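Local coordinates for TSR3 (Vulcanisaeta distributa, PDB 5APG), which probably catalyses transfer of an aminocarboxypropyl group from S-adenosylmethionine to a methylated pseudouridine in 16S ribosomal RNA, at residues F26-L31 against L133-W138; L120-F125 against K148-Y153; E128-L133 against W138-I143. All blocks are in the same frame, centred on the assembly; numbering follows the deposited sequence.

Interaction 1: residues F26-L31 against L133-W138; sequences FGFAQL and LRLYKW
Leu135 sets its forked end between two phenylalanines, Phe26 and Phe28, and gives one methyl to each. Its CD2 stands almost squarely over a face of the Phe26 ring, 3.8 Å from the centroid and only 13° off the ring normal, a CH-pi contact of nearly ideal placement. The nearest ring carbon is CD2 of Phe26, 3.7 Å from CD2 of Leu135. The other branch works differently: CD1 of Leu135 reaches the Phe28 ring obliquely, 3.6 Å from CE2 of Phe28, and CG of the leucine follows at 4.0 Å from that same CE2. Both aromatic side chains run past the leucine in the opposite direction. With CG of Leu135 anti to its carbonyl carbon (chi1 -70°), the fork extends from the loop toward the phenylalanines.

The short link that carries the two rings illustrates how a helix end can present side chains to a distant loop of a SPOUT-fold enzyme. Helix 19-25 closes in a Schellman motif at Gly27, whose positive phi of 80° turns the chain between Phe26 and Phe28 before strand 30-32 begins at one border of the parallel sheet. Phe28 also packs on Leu23 of that helix and on Ile2. On the other side, Leu135 lies inside a type I turn that runs from Leu133 to Tyr136 and is closed by a bond of 3.1 Å from Tyr136 N to Leu133 O. Polar groups join the same two elements: Lys22 of helix 19-25 gives NZ to the carbonyl O of Leu135 and makes a cation-pi contact with the ring of Tyr136, which also touches Thr19, a residue that binds S-adenosylmethionine.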
# COMPACT_ATOMS: atom_id res chain seq x y z
N PHE A 26 8.02 10.66 11.69
CA PHE A 26 9.04 9.81 12.30
C PHE A 26 10.16 9.44 11.34
O PHE A 26 11.04 8.65 11.68
CB PHE A 26 8.40 8.54 12.88
CG PHE A 26 7.72 8.75 14.20
CD1 PHE A 26 8.44 8.65 15.38
CD2 PHE A 26 6.38 9.08 14.27
CE1 PHE A 26 7.83 8.86 16.61
CE2 PHE A 26 5.76 9.30 15.49
CZ PHE A 26 6.49 9.19 16.66
N GLY A 27 10.13 10.00 10.13
CA GLY A 27 11.22 9.83 9.19
C GLY A 27 11.27 8.53 8.40
O GLY A 27 12.30 8.22 7.80
N PHE A 28 10.18 7.77 8.39
CA PHE A 28 10.10 6.57 7.57
C PHE A 28 9.91 6.90 6.09
O PHE A 28 10.18 6.07 5.22
CB PHE A 28 8.95 5.67 8.02
CG PHE A 28 9.21 4.96 9.32
CD1 PHE A 28 10.15 3.95 9.40
CD2 PHE A 28 8.48 5.28 10.46
CE1 PHE A 28 10.38 3.28 10.59
CE2 PHE A 28 8.70 4.61 11.65
CZ PHE A 28 9.65 3.61 11.72
N ALA A 29 9.42 8.10 5.83
CA ALA A 29 9.16 8.54 4.46
C ALA A 29 9.31 10.05 4.39
O ALA A 29 9.33 10.73 5.41
CB ALA A 29 7.77 8.11 4.02
N GLN A 30 9.41 10.57 3.17
CA GLN A 30 9.47 12.01 3.01
C GLN A 30 8.38 12.47 2.03
O GLN A 30 8.08 11.79 1.05
CB GLN A 30 10.86 12.44 2.54
CG GLN A 30 11.05 12.59 1.04
CD GLN A 30 12.38 13.23 0.69
OE1 GLN A 30 13.35 13.13 1.44
NE2 GLN A 30 12.43 13.90 -0.46
N LEU A 31 7.77 13.61 2.34
CA LEU A 31 6.79 14.21 1.45
C LEU A 31 7.48 14.89 0.28
O LEU A 31 8.56 15.46 0.43
CB LEU A 31 5.92 15.23 2.19
CG LEU A 31 4.86 14.71 3.16
CD1 LEU A 31 4.03 15.88 3.70
CD2 LEU A 31 3.96 13.69 2.49
N LEU A 133 4.79 -0.30 11.68
CA LEU A 133 3.48 -0.62 12.24
C LEU A 133 3.37 -0.28 13.73
O LEU A 133 2.29 0.04 14.22
CB LEU A 133 3.17 -2.10 12.03
CG LEU A 133 2.85 -2.50 10.59
CD1 LEU A 133 2.81 -4.01 10.45
CD2 LEU A 133 1.54 -1.87 10.14
N ARG A 134 4.49 -0.35 14.44
CA ARG A 134 4.48 -0.07 15.87
C ARG A 134 4.15 1.39 16.19
O ARG A 134 3.93 1.74 17.34
CB ARG A 134 5.82 -0.49 16.49
CG ARG A 134 5.94 -2.01 16.67
CD ARG A 134 7.29 -2.43 17.24
NE ARG A 134 7.50 -1.90 18.58
CZ ARG A 134 8.62 -2.06 19.28
NH1 ARG A 134 9.63 -2.75 18.76
NH2 ARG A 134 8.73 -1.54 20.49
N LEU A 135 4.08 2.24 15.16
CA LEU A 135 3.63 3.62 15.34
C LEU A 135 2.16 3.72 15.77
O LEU A 135 1.71 4.77 16.23
CB LEU A 135 3.83 4.43 14.05
CG LEU A 135 5.28 4.74 13.67
CD1 LEU A 135 5.32 5.59 12.41
CD2 LEU A 135 6.01 5.42 14.82
N TYR A 136 1.41 2.63 15.60
CA TYR A 136 0.03 2.56 16.10
C TYR A 136 -0.13 1.35 17.01
O TYR A 136 0.53 0.33 16.82
CB TYR A 136 -0.97 2.50 14.93
CG TYR A 136 -1.09 3.80 14.17
CD1 TYR A 136 -1.95 4.81 14.60
CD2 TYR A 136 -0.33 4.03 13.02
CE1 TYR A 136 -2.05 6.01 13.91
CE2 TYR A 136 -0.43 5.23 12.33
CZ TYR A 136 -1.29 6.21 12.78
OH TYR A 136 -1.39 7.39 12.09
N LYS A 137 -1.01 1.45 18.00
CA LYS A 137 -1.17 0.32 18.91
C LYS A 137 -1.75 -0.88 18.17
O LYS A 137 -1.43 -2.02 18.50
CB LYS A 137 -2.05 0.70 20.11
CG LYS A 137 -3.52 0.95 19.80
CD LYS A 137 -4.31 1.03 21.10
CE LYS A 137 -5.68 1.65 20.90
NZ LYS A 137 -6.37 1.86 22.21
N TRP A 138 -2.57 -0.62 17.15
CA TRP A 138 -3.21 -1.68 16.36
C TRP A 138 -2.32 -2.17 15.22
O TRP A 138 -2.64 -3.15 14.54
CB TRP A 138 -4.56 -1.20 15.80
CG TRP A 138 -4.46 0.13 15.09
CD1 TRP A 138 -4.78 1.36 15.60
CD2 TRP A 138 -4.01 0.36 13.75
NE1 TRP A 138 -4.55 2.33 14.66
CE2 TRP A 138 -4.08 1.75 13.51
CE3 TRP A 138 -3.55 -0.48 12.72
CZ2 TRP A 138 -3.71 2.32 12.30
CZ3 TRP A 138 -3.18 0.09 11.51
CH2 TRP A 138 -3.26 1.47 11.31

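Interaction 2: residues L120-F125 against K148-Y153; sequences LYIMGF and KYLERY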
# COMPACT_ATOMS: atom_id res chain seq x y z
N LEU A 120 6.83 -3.38 2.38
CA LEU A 120 8.11 -3.69 3.01
C LEU A 120 8.23 -5.17 3.36
O LEU A 120 9.24 -5.82 3.06
CB LEU A 120 8.29 -2.85 4.28
CG LEU A 120 8.53 -1.35 4.09
CD1 LEU A 120 8.55 -0.63 5.44
CD2 LEU A 120 9.82 -1.11 3.33
N TYR A 121 7.20 -5.71 4.00
CA TYR A 121 7.20 -7.11 4.41
C TYR A 121 7.38 -8.04 3.20
O TYR A 121 8.24 -8.92 3.21
CB TYR A 121 5.89 -7.45 5.14
CG TYR A 121 5.92 -8.77 5.87
CD1 TYR A 121 5.76 -9.98 5.18
CD2 TYR A 121 6.11 -8.83 7.24
CE1 TYR A 121 5.79 -11.19 5.85
CE2 TYR A 121 6.14 -10.03 7.92
CZ TYR A 121 5.97 -11.21 7.22
OH TYR A 121 6.00 -12.41 7.89
N ILE A 122 6.58 -7.81 2.16
CA ILE A 122 6.61 -8.65 0.96
C ILE A 122 7.98 -8.61 0.29
O ILE A 122 8.45 -9.62 -0.24
CB ILE A 122 5.51 -8.20 -0.03
CG1 ILE A 122 4.13 -8.60 0.50
CG2 ILE A 122 5.72 -8.82 -1.42
CD1 ILE A 122 3.01 -7.73 -0.02
N MSE A 123 8.64 -7.46 0.36
CA MSE A 123 9.94 -7.31 -0.29
C MSE A 123 11.10 -7.68 0.63
O MSE A 123 12.26 -7.42 0.32
CB MSE A 123 10.09 -5.88 -0.81
CG MSE A 123 9.07 -5.54 -1.90
SE MSE A 123 9.41 -3.82 -2.76
CE MSE A 123 9.16 -2.65 -1.23
N GLY A 124 10.79 -8.29 1.77
CA GLY A 124 11.83 -8.82 2.64
C GLY A 124 12.31 -7.89 3.74
O GLY A 124 13.26 -8.21 4.44
N PHE A 125 11.67 -6.74 3.88
CA PHE A 125 12.02 -5.81 4.95
C PHE A 125 11.06 -5.98 6.13
O PHE A 125 10.34 -5.06 6.50
CB PHE A 125 11.99 -4.36 4.45
CG PHE A 125 12.89 -4.11 3.27
CD1 PHE A 125 14.24 -3.84 3.45
CD2 PHE A 125 12.38 -4.12 1.98
CE1 PHE A 125 15.07 -3.61 2.37
CE2 PHE A 125 13.21 -3.89 0.89
CZ PHE A 125 14.55 -3.63 1.09
N LYS A 148 -0.67 -15.73 7.62
CA LYS A 148 -0.66 -16.86 6.69
C LYS A 148 -0.60 -16.41 5.23
O LYS A 148 0.02 -17.07 4.40
CB LYS A 148 -1.89 -17.74 6.91
CG LYS A 148 -1.80 -18.61 8.15
CD LYS A 148 -2.97 -19.58 8.22
CE LYS A 148 -2.80 -20.55 9.38
NZ LYS A 148 -3.77 -21.69 9.29
N TYR A 149 -1.24 -15.28 4.92
CA TYR A 149 -1.22 -14.75 3.56
C TYR A 149 0.14 -14.14 3.26
O TYR A 149 0.74 -14.41 2.22
CB TYR A 149 -2.33 -13.71 3.37
CG TYR A 149 -3.64 -14.12 4.00
CD1 TYR A 149 -4.20 -15.36 3.74
CD2 TYR A 149 -4.31 -13.27 4.88
CE1 TYR A 149 -5.39 -15.75 4.33
CE2 TYR A 149 -5.50 -13.64 5.47
CZ TYR A 149 -6.04 -14.88 5.19
OH TYR A 149 -7.22 -15.26 5.77
N LEU A 150 0.63 -13.32 4.19
CA LEU A 150 1.91 -12.65 4.04
C LEU A 150 3.07 -13.62 3.85
O LEU A 150 4.00 -13.35 3.09
CB LEU A 150 2.18 -11.75 5.25
CG LEU A 150 1.43 -10.43 5.27
CD1 LEU A 150 1.56 -9.75 6.62
CD2 LEU A 150 1.93 -9.51 4.15
N GLU A 151 3.01 -14.76 4.54
CA GLU A 151 4.04 -15.79 4.41
C GLU A 151 4.11 -16.30 2.98
O GLU A 151 5.20 -16.50 2.44
CB GLU A 151 3.76 -16.95 5.37
CG GLU A 151 4.84 -18.04 5.37
CD GLU A 151 4.57 -19.15 4.36
OE1 GLU A 151 3.38 -19.40 4.05
OE2 GLU A 151 5.54 -19.76 3.86
N ARG A 152 2.96 -16.50 2.36
CA ARG A 152 2.90 -16.93 0.97
C ARG A 152 3.30 -15.81 0.02
O ARG A 152 4.07 -16.01 -0.92
CB ARG A 152 1.50 -17.44 0.62
CG ARG A 152 1.09 -18.73 1.32
CD ARG A 152 1.81 -19.94 0.74
NE ARG A 152 3.16 -20.11 1.29
CZ ARG A 152 4.21 -20.51 0.59
NH1 ARG A 152 4.09 -20.78 -0.71
NH2 ARG A 152 5.39 -20.64 1.18
N TYR A 153 2.78 -14.61 0.27
CA TYR A 153 3.10 -13.45 -0.56
C TYR A 153 4.60 -13.14 -0.55
O TYR A 153 5.18 -12.77 -1.58
CB TYR A 153 2.33 -12.21 -0.11
CG TYR A 153 0.83 -12.32 -0.23
CD1 TYR A 153 0.24 -13.16 -1.17
CD2 TYR A 153 -0.01 -11.56 0.58
CE1 TYR A 153 -1.14 -13.26 -1.28
CE2 TYR A 153 -1.38 -11.65 0.48
CZ TYR A 153 -1.95 -12.50 -0.45
OH TYR A 153 -3.32 -12.58 -0.55
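Tyr121 and Leu150 lead the packing of two helices of the helical C-terminal part of this SPOUT-fold enzyme, the last turn of helix 112-122 against the end of helix 141-153. The contact is buried, and across it the interactions are apolar. The tyrosine swings its ring onto the leucine because CG is anti to the backbone N (chi1 -167°). One border of the ring does the closest touching, with CE1 of Tyr121 3.7 Å from CB of Leu150, while CD1 of Leu150 lies over a ring face. CD2 of Leu150 comes to 4.0 Å from CD1 of Tyr121. An alanine in place of Tyr121 is likely to open a gap beside Leu150, and beside Ile143 and Gln147, which the ring also touches.

Ile122 makes a second, looser apolar contact one residue on. Its CG1 is 4.1 Å from CB of Tyr153, and its CG2 rests 4.0 Å from the carbonyl O of Tyr153, the two side chains crossing at a slant. Ile122 also packs on Pro94, which follows Leu93 in the chain, a residue that binds S-adenosylmethionine.

Backbone hydrogen bonds mark the end of helix 112-122. Gly124, with positive phi, is the C-prime residue of a Schellman motif: Phe125 N reaches back 2.7 Å to Leu120 O, and Gly124 N bonds to Tyr121 O. The turn brings Phe125 to the N-cap position of helix 126-133.

The polar end of Tyr153 is used elsewhere. Its ring leads away from Ile122, its OH bonds to the carbonyl O of Leu95, and the carbonyl O of Tyr149, one turn earlier, lies 3.2 Å above the ring plane, displaced toward the rim.

Interaction 3: residues E128-L133 against W138-I143; sequences EAMEVL and WGPNFI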
# COMPACT_ATOMS: atom_id res chain seq x y z
N GLU A 128 11.73 -3.70 9.32
CA GLU A 128 11.29 -2.35 9.00
C GLU A 128 9.77 -2.24 8.98
O GLU A 128 9.20 -1.25 9.45
CB GLU A 128 11.86 -1.91 7.65
CG GLU A 128 13.38 -1.70 7.66
CD GLU A 128 14.17 -2.99 7.49
OE1 GLU A 128 13.55 -4.07 7.39
OE2 GLU A 128 15.41 -2.91 7.45
N ALA A 129 9.10 -3.25 8.44
CA ALA A 129 7.65 -3.25 8.40
C ALA A 129 7.06 -3.18 9.81
O ALA A 129 6.07 -2.48 10.04
CB ALA A 129 7.14 -4.49 7.68
N MSE A 130 7.68 -3.89 10.74
CA MSE A 130 7.22 -3.90 12.12
C MSE A 130 7.51 -2.58 12.83
O MSE A 130 6.69 -2.09 13.60
CB MSE A 130 7.86 -5.06 12.90
CG MSE A 130 7.38 -5.16 14.35
SE MSE A 130 5.46 -5.51 14.40
CE MSE A 130 5.49 -7.31 13.66
N GLU A 131 8.68 -2.00 12.57
CA GLU A 131 9.03 -0.69 13.14
C GLU A 131 8.02 0.37 12.71
O GLU A 131 7.64 1.23 13.50
CB GLU A 131 10.44 -0.28 12.70
CG GLU A 131 11.54 -1.14 13.29
CD GLU A 131 12.87 -0.95 12.60
OE1 GLU A 131 12.96 -0.13 11.66
OE2 GLU A 131 13.83 -1.64 12.99
N VAL A 132 7.60 0.29 11.46
CA VAL A 132 6.58 1.18 10.91
C VAL A 132 5.22 0.96 11.59
O VAL A 132 4.58 1.91 12.04
CB VAL A 132 6.46 0.98 9.38
CG1 VAL A 132 5.13 1.48 8.88
CG2 VAL A 132 7.61 1.66 8.66
N LEU A 133 4.79 -0.30 11.68
CA LEU A 133 3.48 -0.62 12.24
C LEU A 133 3.37 -0.28 13.73
O LEU A 133 2.29 0.04 14.22
CB LEU A 133 3.17 -2.10 12.03
CG LEU A 133 2.85 -2.50 10.59
CD1 LEU A 133 2.81 -4.01 10.45
CD2 LEU A 133 1.54 -1.87 10.14
N TRP A 138 -2.57 -0.62 17.15
CA TRP A 138 -3.21 -1.68 16.36
C TRP A 138 -2.32 -2.17 15.22
O TRP A 138 -2.64 -3.15 14.54
CB TRP A 138 -4.56 -1.20 15.80
CG TRP A 138 -4.46 0.13 15.09
CD1 TRP A 138 -4.78 1.36 15.60
CD2 TRP A 138 -4.01 0.36 13.75
NE1 TRP A 138 -4.55 2.33 14.66
CE2 TRP A 138 -4.08 1.75 13.51
CE3 TRP A 138 -3.55 -0.48 12.72
CZ2 TRP A 138 -3.71 2.32 12.30
CZ3 TRP A 138 -3.18 0.09 11.51
CH2 TRP A 138 -3.26 1.47 11.31
N GLY A 139 -1.21 -1.48 15.00
CA GLY A 139 -0.31 -1.77 13.89
C GLY A 139 0.20 -3.20 13.76
O GLY A 139 0.01 -3.83 12.72
N PRO A 140 0.87 -3.71 14.80
CA PRO A 140 1.43 -5.07 14.72
C PRO A 140 0.38 -6.14 14.41
O PRO A 140 0.71 -7.14 13.77
CB PRO A 140 2.02 -5.27 16.12
CG PRO A 140 2.42 -3.89 16.54
CD PRO A 140 1.30 -3.02 16.03
N ASN A 141 -0.86 -5.91 14.83
CA ASN A 141 -1.94 -6.86 14.56
C ASN A 141 -2.21 -7.04 13.07
O ASN A 141 -2.79 -8.05 12.66
CB ASN A 141 -3.22 -6.42 15.26
CG ASN A 141 -4.24 -7.54 15.37
OD1 ASN A 141 -3.90 -8.68 15.68
ND2 ASN A 141 -5.50 -7.22 15.10
N PHE A 142 -1.81 -6.07 12.25
CA PHE A 142 -1.94 -6.18 10.80
C PHE A 142 -1.19 -7.40 10.27
O PHE A 142 -1.69 -8.12 9.41
CB PHE A 142 -1.42 -4.92 10.11
CG PHE A 142 -1.45 -4.99 8.61
CD1 PHE A 142 -2.65 -4.93 7.93
CD2 PHE A 142 -0.27 -5.13 7.89
CE1 PHE A 142 -2.68 -5.00 6.54
CE2 PHE A 142 -0.30 -5.20 6.50
CZ PHE A 142 -1.50 -5.13 5.83
N ILE A 143 0.01 -7.63 10.80
CA ILE A 143 0.79 -8.79 10.41
C ILE A 143 0.18 -10.07 11.00
O ILE A 143 0.08 -11.09 10.32
CB ILE A 143 2.26 -8.65 10.83
CG1 ILE A 143 2.93 -7.56 9.98
CG2 ILE A 143 3.00 -9.98 10.66
CD1 ILE A 143 4.38 -7.33 10.31
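A tight connection between two helices, 126-133 and 141-153, brings Leu133 against Gly139, their CA atoms 4.3 Å apart. The CA-H of Gly139 points almost straight at the carbonyl O of Leu133, with 3.2 Å from CA to O and 174° at the hydrogen. A side chain would not fit there: a CB on Gly139 would fall 1.7 Å from that oxygen. CD2 of Leu133 also lies 3.6 Å from Gly139 O.

Such a loop-linked pair of consecutive helices, here within the helical part of the SPOUT fold, is packed further by side chains of both segments. CD1 of Leu133 meets CG1 of Ile143 at 3.6 Å and approaches the Phe142 ring at its edge, while Leu133 also touches Ala117 of helix 112-122. Met130, a selenomethionine in this crystal, crosses Pro140 at about a right angle, its SE 3.9 Å from CB of Pro140. Two successive bends in its chain (chi2 62°, chi3 68°) then bring the terminal methyl toward the second helix, where CE of Met130 touches CD1 of Ile143 at 3.5 Å.

Overall arrangement
Interaction 3 lies between the other two in space, touching both. Interactions 1 and 3 have centres 9 Å apart and share Leu133 and Trp138; Phe28 also packs directly on Val132. Interactions 2 and 3, with centres 12 Å apart, both use helix 141-153, and Leu120 packs on Ala129 where they meet. Interactions 1 and 2 have centres 18 Å apart, nearest atoms about 6 Å, and do not touch. Along the chain, interaction 3 falls wholly between the segments of interaction 2, whereas interaction 1 reaches back to the link between helix 19-25 and edge strand 30-32, its segments alternating with those of the other two. Helices 112-122, 126-133 and 141-153 thus pack on one another, and interaction 1 ties their loop to that link.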